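Local coordinates for protein proline dehydrogenase (Deinococcus radiodurans, PDB 4H6Q) that uses its FAD cofactor to oxidise L-proline to delta-1-pyrroline-5-carboxylate, the first step in breaking proline down to glutamate, passing the electrons to a quinone, at residues G65-S70 / M138-R143; D183-I188 / A223-N228; L216-L221 / K241-A246. All coordinates share one frame; numbering follows the deposited sequence. Where two conformers were deposited one is given.

Interaction 1 (G65-S70 / M138-R143). With FAD (flavin-adenine dinucleotide), chain C.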
loop_
_atom_site.group_PDB
_atom_site.type_symbol
_atom_site.label_atom_id
_atom_site.label_comp_id
_atom_site.label_asym_id
_atom_site.label_seq_id
_atom_site.Cartn_x
_atom_site.Cartn_y
_atom_site.Cartn_z
ATOM N N GLY A 65 6.781 -8.163 -6.028
ATOM C CA GLY A 65 8.216 -8.407 -6.045
ATOM C C GLY A 65 8.902 -7.514 -5.001
ATOM O O GLY A 65 8.427 -6.422 -4.690
ATOM N N GLU A 66 10.015 -7.956 -4.450
ATOM C CA GLU A 66 10.632 -7.229 -3.341
ATOM C C GLU A 66 12.054 -7.721 -3.081
ATOM O O GLU A 66 12.420 -8.851 -3.483
ATOM C CB GLU A 66 9.760 -7.397 -2.056
ATOM C CG GLU A 66 9.526 -8.860 -1.656
ATOM C CD GLU A 66 8.432 -9.006 -0.653
ATOM O OE1 GLU A 66 8.687 -9.569 0.428
ATOM O OE2 GLU A 66 7.297 -8.546 -0.926
ATOM N N PHE A 67 12.837 -6.905 -2.396
ATOM C CA PHE A 67 14.224 -7.265 -2.001
ATOM C C PHE A 67 15.000 -7.771 -3.203
ATOM O O PHE A 67 15.647 -8.820 -3.176
ATOM C CB PHE A 67 14.257 -8.264 -0.825
ATOM C CG PHE A 67 13.480 -7.783 0.376
ATOM C CD1 PHE A 67 13.837 -6.595 1.028
ATOM C CD2 PHE A 67 12.326 -8.445 0.804
ATOM C CE1 PHE A 67 13.082 -6.099 2.079
ATOM C CE2 PHE A 67 11.605 -7.978 1.881
ATOM C CZ PHE A 67 11.974 -6.790 2.526
ATOM N N ILE A 68 14.952 -6.983 -4.279
ATOM C CA ILE A 68 15.609 -7.349 -5.523
ATOM C C ILE A 68 17.105 -7.005 -5.450
ATOM O O ILE A 68 17.481 -5.854 -5.175
ATOM C CB ILE A 68 14.891 -6.661 -6.699
ATOM C CG1 ILE A 68 13.411 -7.125 -6.691
ATOM C CG2 ILE A 68 15.600 -6.975 -8.015
ATOM C CD1 ILE A 68 12.635 -6.627 -7.868
ATOM N N ASP A 69 17.962 -8.002 -5.666
ATOM C CA ASP A 69 19.393 -7.824 -5.400
ATOM C C ASP A 69 20.156 -7.093 -6.471
ATOM O O ASP A 69 21.090 -6.341 -6.172
ATOM C CB ASP A 69 20.081 -9.164 -5.154
ATOM C CG ASP A 69 19.595 -9.822 -3.889
ATOM O OD1 ASP A 69 19.380 -9.069 -2.901
ATOM O OD2 ASP A 69 19.361 -11.054 -3.885
ATOM N N SER A 70 19.803 -7.327 -7.719
ATOM C CA SER A 70 20.543 -6.752 -8.828
ATOM C C SER A 70 20.084 -5.319 -9.157
ATOM O O SER A 70 18.885 -5.077 -9.358
ATOM C CB SER A 70 20.221 -7.637 -10.025
ATOM O OG SER A 70 20.457 -6.985 -11.212
ATOM N N MET A 138 5.454 0.500 3.447
ATOM C CA MET A 138 6.454 0.353 4.501
ATOM C C MET A 138 6.867 -1.102 4.681
ATOM O O MET A 138 6.014 -1.982 4.892
ATOM C CB MET A 138 5.991 0.961 5.831
ATOM C CG MET A 138 7.159 1.142 6.837
ATOM S SD MET A 138 8.429 2.331 6.285
ATOM C CE MET A 138 7.575 3.881 6.411
ATOM N N GLU A 139 8.166 -1.384 4.556
ATOM C CA GLU A 139 8.693 -2.721 4.688
ATOM C C GLU A 139 9.165 -2.967 6.124
ATOM O O GLU A 139 8.567 -2.405 7.053
ATOM C CB GLU A 139 9.750 -2.975 3.580
ATOM C CG GLU A 139 9.110 -2.775 2.165
ATOM C CD GLU A 139 10.071 -3.085 1.042
ATOM O OE1 GLU A 139 10.735 -2.136 0.533
ATOM O OE2 GLU A 139 10.179 -4.289 0.668
ATOM N N ASP A 140 10.170 -3.812 6.350
ATOM C CA ASP A 140 10.513 -4.168 7.732
ATOM C C ASP A 140 11.257 -3.008 8.438
ATOM O O ASP A 140 11.578 -1.996 7.809
ATOM C CB ASP A 140 11.439 -5.384 7.715
ATOM C CG ASP A 140 12.785 -5.042 7.122
ATOM O OD1 ASP A 140 13.747 -4.785 7.857
ATOM O OD2 ASP A 140 12.867 -4.934 5.869
ATOM N N HIS A 141 11.499 -3.128 9.750
ATOM C CA HIS A 141 11.874 -1.943 10.540
ATOM C C HIS A 141 13.212 -1.322 10.143
ATOM O O HIS A 141 13.444 -0.128 10.431
ATOM C CB HIS A 141 11.816 -2.208 12.061
ATOM C CG HIS A 141 13.053 -2.855 12.613
ATOM N ND1 HIS A 141 13.161 -4.221 12.830
ATOM C CD2 HIS A 141 14.241 -2.323 13.008
ATOM C CE1 HIS A 141 14.358 -4.493 13.336
ATOM N NE2 HIS A 141 15.039 -3.362 13.433
ATOM N N THR A 142 14.093 -2.127 9.524
ATOM C CA THR A 142 15.395 -1.634 9.088
ATOM C C THR A 142 15.331 -0.615 7.966
ATOM O O THR A 142 16.333 0.037 7.685
ATOM C CB THR A 142 16.362 -2.784 8.686
ATOM O OG1 THR A 142 15.914 -3.342 7.425
ATOM C CG2 THR A 142 16.436 -3.875 9.812
ATOM N N ARG A 143 14.160 -0.465 7.343
ATOM C CA ARG A 143 14.011 0.427 6.182
ATOM C C ARG A 143 13.192 1.674 6.513
ATOM O O ARG A 143 12.966 2.512 5.650
ATOM C CB ARG A 143 13.405 -0.348 4.991
ATOM C CG ARG A 143 14.459 -1.316 4.378
ATOM C CD ARG A 143 13.870 -2.188 3.274
ATOM N NE ARG A 143 14.925 -3.079 2.752
ATOM C CZ ARG A 143 15.711 -2.807 1.714
ATOM N NH1 ARG A 143 15.580 -1.667 1.037
ATOM N NH2 ARG A 143 16.596 -3.705 1.327
HETATM P PA FAD C . -6.036 -8.596 11.684
HETATM O O1A FAD C . -6.225 -8.233 13.160
HETATM O O2A FAD C . -4.829 -9.354 11.308
HETATM O O5B FAD C . -7.185 -9.341 11.067
HETATM C C5B FAD C . -8.506 -8.840 11.195
HETATM C C4B FAD C . -9.541 -9.714 10.520
HETATM O O4B FAD C . -9.445 -9.487 9.132
HETATM C C3B FAD C . -9.308 -11.174 10.669
HETATM O O3B FAD C . -9.780 -11.728 11.886
HETATM C C2B FAD C . -9.995 -11.691 9.464
HETATM O O2B FAD C . -11.400 -11.632 9.586
HETATM C C1B FAD C . -9.562 -10.695 8.437
HETATM N N9A FAD C . -8.284 -11.015 7.801
HETATM C C8A FAD C . -7.126 -10.240 7.823
HETATM N N7A FAD C . -6.137 -10.812 7.136
HETATM C C5A FAD C . -6.652 -11.990 6.604
HETATM C C6A FAD C . -6.123 -13.000 5.822
HETATM N N6A FAD C . -4.776 -12.954 5.353
HETATM N N1A FAD C . -6.917 -14.033 5.497
HETATM C C2A FAD C . -8.199 -14.110 5.907
HETATM N N3A FAD C . -8.765 -13.164 6.673
HETATM C C4A FAD C . -8.014 -12.119 7.005
HETATM N N1 FAD C . 1.564 -3.673 6.393
HETATM C C2 FAD C . 2.848 -3.253 6.230
HETATM O O2 FAD C . 3.712 -3.617 7.147
HETATM N N3 FAD C . 3.245 -2.469 5.182
HETATM C C4 FAD C . 2.343 -2.060 4.206
HETATM O O4 FAD C . 2.757 -1.302 3.170
HETATM C C4X FAD C . 0.949 -2.491 4.331
HETATM N N5 FAD C . 0.013 -2.118 3.400
HETATM C C5X FAD C . -1.285 -2.529 3.606
HETATM C C6 FAD C . -2.270 -2.155 2.678
HETATM C C7 FAD C . -3.620 -2.541 2.883
HETATM C C7M FAD C . -4.693 -2.135 1.876
HETATM C C8 FAD C . -3.948 -3.303 4.031
HETATM C C8M FAD C . -5.368 -3.727 4.291
HETATM C C9 FAD C . -2.949 -3.701 4.933
HETATM C C9A FAD C . -1.641 -3.304 4.737
HETATM N N10 FAD C . -0.668 -3.690 5.681
HETATM C C10 FAD C . 0.630 -3.294 5.476
HETATM C "C1'" FAD C . -1.000 -4.449 6.876
HETATM C "C2'" FAD C . -0.750 -5.924 6.843
HETATM O "O2'" FAD C . -0.945 -6.327 5.492
HETATM C "C3'" FAD C . -1.687 -6.311 8.013
HETATM O "O3'" FAD C . -1.062 -6.483 9.250
HETATM C "C4'" FAD C . -2.663 -7.396 7.783
HETATM O "O4'" FAD C . -3.425 -6.970 6.710
HETATM C "C5'" FAD C . -3.506 -7.563 9.039
HETATM O "O5'" FAD C . -4.853 -7.493 8.684
HETATM P P FAD C . -5.903 -6.591 9.471
HETATM O O1P FAD C . -5.542 -5.106 9.780
HETATM O O2P FAD C . -7.236 -6.946 8.759
HETATM O O3P FAD C . -6.137 -7.292 10.906
#

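Interaction 2 (D183-I188 / A223-N228)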
loop_
_atom_site.group_PDB
_atom_site.type_symbol
_atom_site.label_atom_id
_atom_site.label_comp_id
_atom_site.label_asym_id
_atom_site.label_seq_id
_atom_site.Cartn_x
_atom_site.Cartn_y
_atom_site.Cartn_z
ATOM N N ASP A 183 4.240 18.664 9.032
ATOM C CA ASP A 183 4.504 19.861 8.229
ATOM C C ASP A 183 4.320 19.595 6.740
ATOM O O ASP A 183 4.089 20.527 5.952
ATOM C CB ASP A 183 5.930 20.400 8.482
ATOM C CG ASP A 183 6.991 19.343 8.199
ATOM O OD1 ASP A 183 7.007 18.286 8.881
ATOM O OD2 ASP A 183 7.793 19.544 7.276
ATOM N N LEU A 184 4.387 18.323 6.352
ATOM C CA LEU A 184 4.225 17.962 4.962
ATOM C C LEU A 184 2.747 17.780 4.574
ATOM O O LEU A 184 2.448 17.557 3.390
ATOM C CB LEU A 184 4.943 16.601 4.678
ATOM C CG LEU A 184 6.461 16.660 4.899
ATOM C CD1 LEU A 184 7.012 15.249 4.693
ATOM C CD2 LEU A 184 7.174 17.616 3.978
ATOM N N ARG A 185 1.833 17.815 5.562
ATOM C CA ARG A 185 0.392 17.504 5.364
ATOM C C ARG A 185 0.234 16.199 4.582
ATOM O O ARG A 185 -0.452 16.146 3.550
ATOM C CB ARG A 185 -0.325 18.677 4.608
ATOM C CG ARG A 185 -0.061 20.089 5.137
ATOM C CD ARG A 185 -0.849 20.273 6.393
ATOM N NE ARG A 185 -2.211 19.735 6.286
ATOM C CZ ARG A 185 -3.233 20.296 5.626
ATOM N NH1 ARG A 185 -3.089 21.438 4.958
ATOM N NH2 ARG A 185 -4.418 19.679 5.618
ATOM N N PRO A 186 0.873 15.117 5.037
ATOM C CA PRO A 186 1.017 13.944 4.158
ATOM C C PRO A 186 -0.160 13.018 4.118
ATOM O O PRO A 186 -0.905 12.881 5.129
ATOM C CB PRO A 186 2.195 13.213 4.783
ATOM C CG PRO A 186 1.971 13.466 6.281
ATOM C CD PRO A 186 1.493 14.917 6.370
ATOM N N ASN A 187 -0.345 12.374 2.971
ATOM C CA ASN A 187 -1.284 11.247 2.816
ATOM C C ASN A 187 -0.576 10.008 3.395
ATOM O O ASN A 187 0.469 9.590 2.862
ATOM C CB ASN A 187 -1.540 11.093 1.308
ATOM C CG ASN A 187 -2.474 9.955 0.962
ATOM O OD1 ASN A 187 -2.257 8.845 1.453
ATOM N ND2 ASN A 187 -3.469 10.183 0.129
ATOM N N ILE A 188 -1.141 9.433 4.468
ATOM C CA ILE A 188 -0.557 8.237 5.107
ATOM C C ILE A 188 -1.597 7.150 5.277
ATOM O O ILE A 188 -2.729 7.431 5.768
ATOM C CB ILE A 188 0.108 8.593 6.463
ATOM C CG1 ILE A 188 1.203 9.637 6.273
ATOM C CG2 ILE A 188 0.747 7.307 7.054
ATOM C CD1 ILE A 188 1.998 9.990 7.561
ATOM N N ALA A 223 -5.340 16.089 12.658
ATOM C CA ALA A 223 -4.349 16.972 12.041
ATOM C C ALA A 223 -4.816 17.462 10.674
ATOM O O ALA A 223 -4.179 18.327 10.065
ATOM C CB ALA A 223 -2.976 16.254 11.932
ATOM N N GLY A 224 -5.920 16.897 10.179
ATOM C CA GLY A 224 -6.446 17.353 8.897
ATOM C C GLY A 224 -5.742 16.737 7.696
ATOM O O GLY A 224 -5.857 17.243 6.553
ATOM N N ASN A 225 -5.040 15.619 7.908
ATOM C CA ASN A 225 -4.321 14.991 6.799
ATOM C C ASN A 225 -5.100 13.829 6.216
ATOM O O ASN A 225 -5.856 13.166 6.951
ATOM C CB ASN A 225 -2.982 14.466 7.342
ATOM C CG ASN A 225 -2.130 15.559 7.905
ATOM O OD1 ASN A 225 -2.070 16.647 7.344
ATOM N ND2 ASN A 225 -1.476 15.284 9.037
ATOM N N TYR A 226 -4.953 13.585 4.918
ATOM C CA TYR A 226 -5.704 12.504 4.284
ATOM C C TYR A 226 -5.210 11.155 4.851
ATOM O O TYR A 226 -3.988 10.907 4.941
ATOM C CB TYR A 226 -5.579 12.581 2.744
ATOM C CG TYR A 226 -6.640 11.730 2.082
ATOM C CD1 TYR A 226 -7.847 12.324 1.742
ATOM C CD2 TYR A 226 -6.478 10.351 1.896
ATOM C CE1 TYR A 226 -8.854 11.589 1.191
ATOM C CE2 TYR A 226 -7.510 9.571 1.334
ATOM C CZ TYR A 226 -8.700 10.206 0.987
ATOM O OH TYR A 226 -9.730 9.479 0.402
ATOM N N THR A 227 -6.157 10.329 5.290
ATOM C CA THR A 227 -5.810 9.112 6.033
ATOM C C THR A 227 -6.403 7.932 5.319
ATOM O O THR A 227 -7.600 7.948 4.985
ATOM C CB THR A 227 -6.394 9.210 7.459
ATOM O OG1 THR A 227 -5.888 10.397 8.093
ATOM C CG2 THR A 227 -5.979 8.055 8.291
ATOM N N ASN A 228 -5.596 6.883 5.108
ATOM C CA ASN A 228 -6.109 5.629 4.547
ATOM C C ASN A 228 -6.185 4.615 5.681
ATOM O O ASN A 228 -5.139 4.265 6.261
ATOM C CB ASN A 228 -5.239 5.122 3.373
ATOM C CG ASN A 228 -4.913 6.217 2.399
ATOM O OD1 ASN A 228 -5.826 6.794 1.779
ATOM N ND2 ASN A 228 -3.619 6.563 2.266
HETATM O O HOH W 1 -3.049 15.107 3.256
HETATM O O HOH W 2 -5.060 7.814 -0.630
#

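Interaction 3 (L216-L221 / K241-A246)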
loop_
_atom_site.group_PDB
_atom_site.type_symbol
_atom_site.label_atom_id
_atom_site.label_comp_id
_atom_site.label_asym_id
_atom_site.label_seq_id
_atom_site.Cartn_x
_atom_site.Cartn_y
_atom_site.Cartn_z
ATOM N N LEU A 216 -3.039 6.339 15.812
ATOM C CA LEU A 216 -2.464 6.835 14.563
ATOM C C LEU A 216 -3.555 7.450 13.662
ATOM O O LEU A 216 -3.373 8.539 13.098
ATOM C CB LEU A 216 -1.760 5.699 13.796
ATOM C CG LEU A 216 -0.341 5.407 14.275
ATOM C CD1 LEU A 216 0.086 4.086 13.665
ATOM C CD2 LEU A 216 0.627 6.542 13.855
ATOM N N VAL A 217 -4.637 6.708 13.441
ATOM C CA VAL A 217 -5.733 7.170 12.581
ATOM C C VAL A 217 -6.328 8.448 13.156
ATOM O O VAL A 217 -6.512 9.429 12.417
ATOM C CB VAL A 217 -6.813 6.079 12.440
ATOM C CG1 VAL A 217 -8.107 6.641 11.808
ATOM C CG2 VAL A 217 -6.289 4.909 11.613
ATOM N N PHE A 218 -6.648 8.449 14.449
ATOM C CA PHE A 218 -7.354 9.569 15.055
ATOM C C PHE A 218 -6.465 10.816 15.041
ATOM O O PHE A 218 -6.942 11.939 14.771
ATOM C CB PHE A 218 -7.762 9.242 16.499
ATOM C CG PHE A 218 -8.791 8.143 16.615
ATOM C CD1 PHE A 218 -9.457 7.641 15.491
ATOM C CD2 PHE A 218 -9.068 7.585 17.863
ATOM C CE1 PHE A 218 -10.415 6.599 15.637
ATOM C CE2 PHE A 218 -10.020 6.538 18.012
ATOM C CZ PHE A 218 -10.687 6.054 16.902
ATOM N N GLN A 219 -5.171 10.670 15.317
ATOM C CA GLN A 219 -4.269 11.828 15.311
ATOM C C GLN A 219 -4.092 12.378 13.893
ATOM O O GLN A 219 -3.986 13.591 13.696
ATOM C CB GLN A 219 -2.895 11.468 15.916
ATOM C CG GLN A 219 -2.901 11.290 17.439
ATOM C CD GLN A 219 -3.314 12.555 18.149
ATOM O OE1 GLN A 219 -2.675 13.610 17.997
ATOM N NE2 GLN A 219 -4.400 12.474 18.911
ATOM N N HIS A 220 -4.037 11.486 12.905
ATOM C CA HIS A 220 -3.876 11.935 11.533
ATOM C C HIS A 220 -5.130 12.708 11.069
ATOM O O HIS A 220 -5.016 13.773 10.430
ATOM C CB HIS A 220 -3.570 10.782 10.558
ATOM C CG HIS A 220 -2.642 11.196 9.455
ATOM N ND1 HIS A 220 -1.414 11.794 9.720
ATOM C CD2 HIS A 220 -2.726 11.067 8.104
ATOM C CE1 HIS A 220 -0.788 11.999 8.561
ATOM N NE2 HIS A 220 -1.556 11.555 7.577
ATOM N N LEU A 221 -6.307 12.183 11.420
ATOM C CA LEU A 221 -7.555 12.859 11.074
ATOM C C LEU A 221 -7.685 14.202 11.786
ATOM O O LEU A 221 -8.139 15.206 11.200
ATOM C CB LEU A 221 -8.746 11.982 11.420
ATOM C CG LEU A 221 -8.909 10.736 10.537
ATOM C CD1 LEU A 221 -9.999 9.853 11.138
ATOM C CD2 LEU A 221 -9.268 11.128 9.076
ATOM N N LYS A 241 -15.693 4.800 12.030
ATOM C CA LYS A 241 -16.956 5.403 11.606
ATOM C C LYS A 241 -17.494 6.289 12.719
ATOM O O LYS A 241 -17.978 7.422 12.478
ATOM C CB LYS A 241 -18.028 4.358 11.263
ATOM C CG LYS A 241 -17.710 3.445 10.107
ATOM C CD LYS A 241 -18.941 2.648 9.747
ATOM C CE LYS A 241 -18.588 1.565 8.801
ATOM N NZ LYS A 241 -19.723 0.685 8.384
ATOM N N ARG A 242 -17.433 5.796 13.949
ATOM C CA ARG A 242 -17.908 6.541 15.095
ATOM C C ARG A 242 -17.096 7.830 15.294
ATOM O O ARG A 242 -17.669 8.911 15.490
ATOM C CB ARG A 242 -17.717 5.622 16.297
ATOM C CG ARG A 242 -18.137 6.190 17.642
ATOM C CD ARG A 242 -17.122 7.134 18.302
ATOM N NE ARG A 242 -15.790 6.523 18.460
ATOM C CZ ARG A 242 -14.717 7.182 18.882
ATOM N NH1 ARG A 242 -14.824 8.474 19.163
ATOM N NH2 ARG A 242 -13.536 6.580 18.969
ATOM N N PHE A 243 -15.772 7.731 15.224
ATOM C CA PHE A 243 -14.887 8.883 15.419
ATOM C C PHE A 243 -15.161 9.957 14.376
ATOM O O PHE A 243 -15.295 11.152 14.714
ATOM C CB PHE A 243 -13.448 8.418 15.333
ATOM C CG PHE A 243 -12.436 9.523 15.544
ATOM C CD1 PHE A 243 -11.913 9.775 16.811
ATOM C CD2 PHE A 243 -12.016 10.311 14.458
ATOM C CE1 PHE A 243 -10.978 10.783 17.026
ATOM C CE2 PHE A 243 -11.054 11.321 14.657
ATOM C CZ PHE A 243 -10.536 11.556 15.959
ATOM N N VAL A 244 -15.285 9.544 13.125
ATOM C CA VAL A 244 -15.542 10.509 12.048
ATOM C C VAL A 244 -16.868 11.233 12.256
ATOM O O VAL A 244 -16.955 12.467 12.079
ATOM C CB VAL A 244 -15.495 9.751 10.689
ATOM C CG1 VAL A 244 -16.149 10.471 9.559
ATOM C CG2 VAL A 244 -14.010 9.407 10.356
ATOM N N LEU A 245 -17.891 10.495 12.683
ATOM C CA LEU A 245 -19.183 11.117 12.960
ATOM C C LEU A 245 -19.073 12.121 14.112
ATOM O O LEU A 245 -19.515 13.288 13.999
ATOM C CB LEU A 245 -20.195 10.010 13.289
ATOM C CG LEU A 245 -21.611 10.474 13.697
ATOM C CD1 LEU A 245 -22.289 11.383 12.632
ATOM C CD2 LEU A 245 -22.459 9.259 13.993
ATOM N N ALA A 246 -18.436 11.719 15.209
ATOM C CA ALA A 246 -18.353 12.593 16.384
ATOM C C ALA A 246 -17.549 13.857 16.112
ATOM O O ALA A 246 -17.795 14.892 16.737
ATOM C CB ALA A 246 -17.717 11.860 17.537
#

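Interaction 1 (G65-S70 / M138-R143)
Phe67 reaches across to Glu139, Asp140 and Arg143, joining two loops of a beta/alpha barrel. Each loop follows a barrel strand, 58-63 in one case and 133-136 in the other. No hydrogen bond crosses between the segments. The backbone of Met138 meets the cofactor instead. Its carbonyl O accepts a nearly straight bond from FAD N3 (2.8 Å, 169°), and its N gives a longer one to FAD O4 (3.3 Å). The pair grips the pyrimidine end of the flavin. Glu139 comes next and sends an extended chain toward 65-70. Its OE2 lies over one face of the Phe67 ring, 3.6 Å from Phe67 CZ, with carboxylate and ring planes 24° apart. The same OE2 is hydrogen-bonded to Ser102, which also takes the backbone N-H of Phe67. Glu66 OE2 stands 5.4 Å from Glu139 OE2, a like-charge pair probably eased by the salt bridge of Glu66 to substrate-binding Arg293. Asp140 touches the ring obliquely through OD2. Its OD1 forms an Asx turn with the N-H of Thr142 and also takes the Thr142 hydroxyl, whose OG1 sits 2.6 Å from Asp140 OD1. Two bonds thus grip this oxygen. Arg143 ends the segment, with its NH1 held by Gln106. Its chain runs extended to NE, which meets the Phe67 ring at its edge, near the plane, 3.6 Å from Phe67 CE1.

Interaction 2 (D183-I188 / A223-N228)
Ile188 and Thr227 form a parallel beta bridge where two neighbouring barrel strands, 188-191 and 227-230, begin. The bridge is of the regular parallel kind. Ile188 N donates to Tyr226 O (3.2 Å), and Ile188 O accepts from Asn228 N (3.0 Å), so Ile188 bonds to the residues flanking its partner. Both side chains fall on the same face of the sheet. Asn187 adds a side-chain clasp next to the bridge. Its CG lies anti to the backbone N (chi1 179°), which carries the amide alongside Tyr226 and up to Asn228. Asn187 OD1 accepts from Asn228 ND2 at 2.8 Å, with the two amide planes 38° apart. Asn187 ND2 lies 3.5 Å from Tyr226 CD2 and also donates to a water, which in turn donates to Asn228 OD1. With an alanine in its place, Asn228 ND2 would probably lose this acceptor, and the water would keep Asn228 OD1 but lose its donor from the Asn187 side. Before the strands, Arg185 bends back at its second and third torsions to meet the other loop. Its NH2 donates to Gly224 O (3.0 Å), and its NE donates to Asn225 OD1 (3.3 Å), nearly along the C=O axis. Both acceptors lie at the guanidinium edge, near its plane. A second water links Arg185 O to Tyr226 N. Gly224, with positive phi, comes just after the preceding helix and closes it in a Schellman motif. Helix 206-222 joins the two strands, making the beta-alpha-beta unit on which a TIM barrel is built.

Interaction 3 (L216-L221 / K241-A246)
The rings of Phe218 and Phe243 lie face to face in an offset stack. Their centroids are 4.0 Å apart and their planes differ by only 3°. Phe243 CD1 sits 3.4 Å above the Phe218 plane, over the ring centre. Phe218 CD1 lies in the same way over the centre of the Phe243 ring. Arg242 approaches Phe218 from an oblique direction. Its NH2 comes within 3.6 Å of Phe218 CZ, and the guanidinium stands almost upright to the ring, with the planes 83° apart. One face of that guanidinium rests on Phe243 CB. The same NH2 also makes a salt bridge to Asp239, one helical turn earlier, which probably helps steady the charge beside the aromatic pair. Arg242 gets there by folding its chain at the second and third torsions. Phe243 leaves its helix toward the other one. Its CG is anti to the backbone N (chi1 -179°), and this lays the ring flat over that of Phe218. Phe243 is also stacked with the ring of His247.

The two segments belong to helices 206-222 and 234-246, neighbours in the outer layer of the TIM barrel. They run in roughly the same direction, and the axes of the short segments come within 11.2 Å. Strand 227-230 lies between the two helices in sequence.

Leu221, one turn after Phe218, extends the apolar seam. Its CD1 approaches Phe243 CD2 to 3.9 Å and Val244 CG2 to 4.1 Å. Leu221 also packs on Thr227 of the strand beneath and on Ile249, in the loop that follows helix 234-246. Phe243 CZ, in turn, leans over the backbone of the first helix, 3.8 Å from Phe218 O.

Overall arrangement
From the N terminus, interaction 1 comes first. It closes a long loop from the exit of strand 58-63 to the exit of strand 133-136, on the side of the barrel that holds the flavin. It is complete before interaction 2 opens. Interactions 2 and 3 cross, because 216-221 falls between 183-188 and 223-228, and 241-246 follows. Interaction 2 pairs adjacent strands at their starts, while interaction 3 joins the helices that precede and follow strand 227-230. They meet directly: His220 NE2 is probably hydrogen-bonded to Pro186 O. Interaction 1 touches neither, its centre lying about 24 Å from that of interaction 2 and about 31 Å from that of interaction 3.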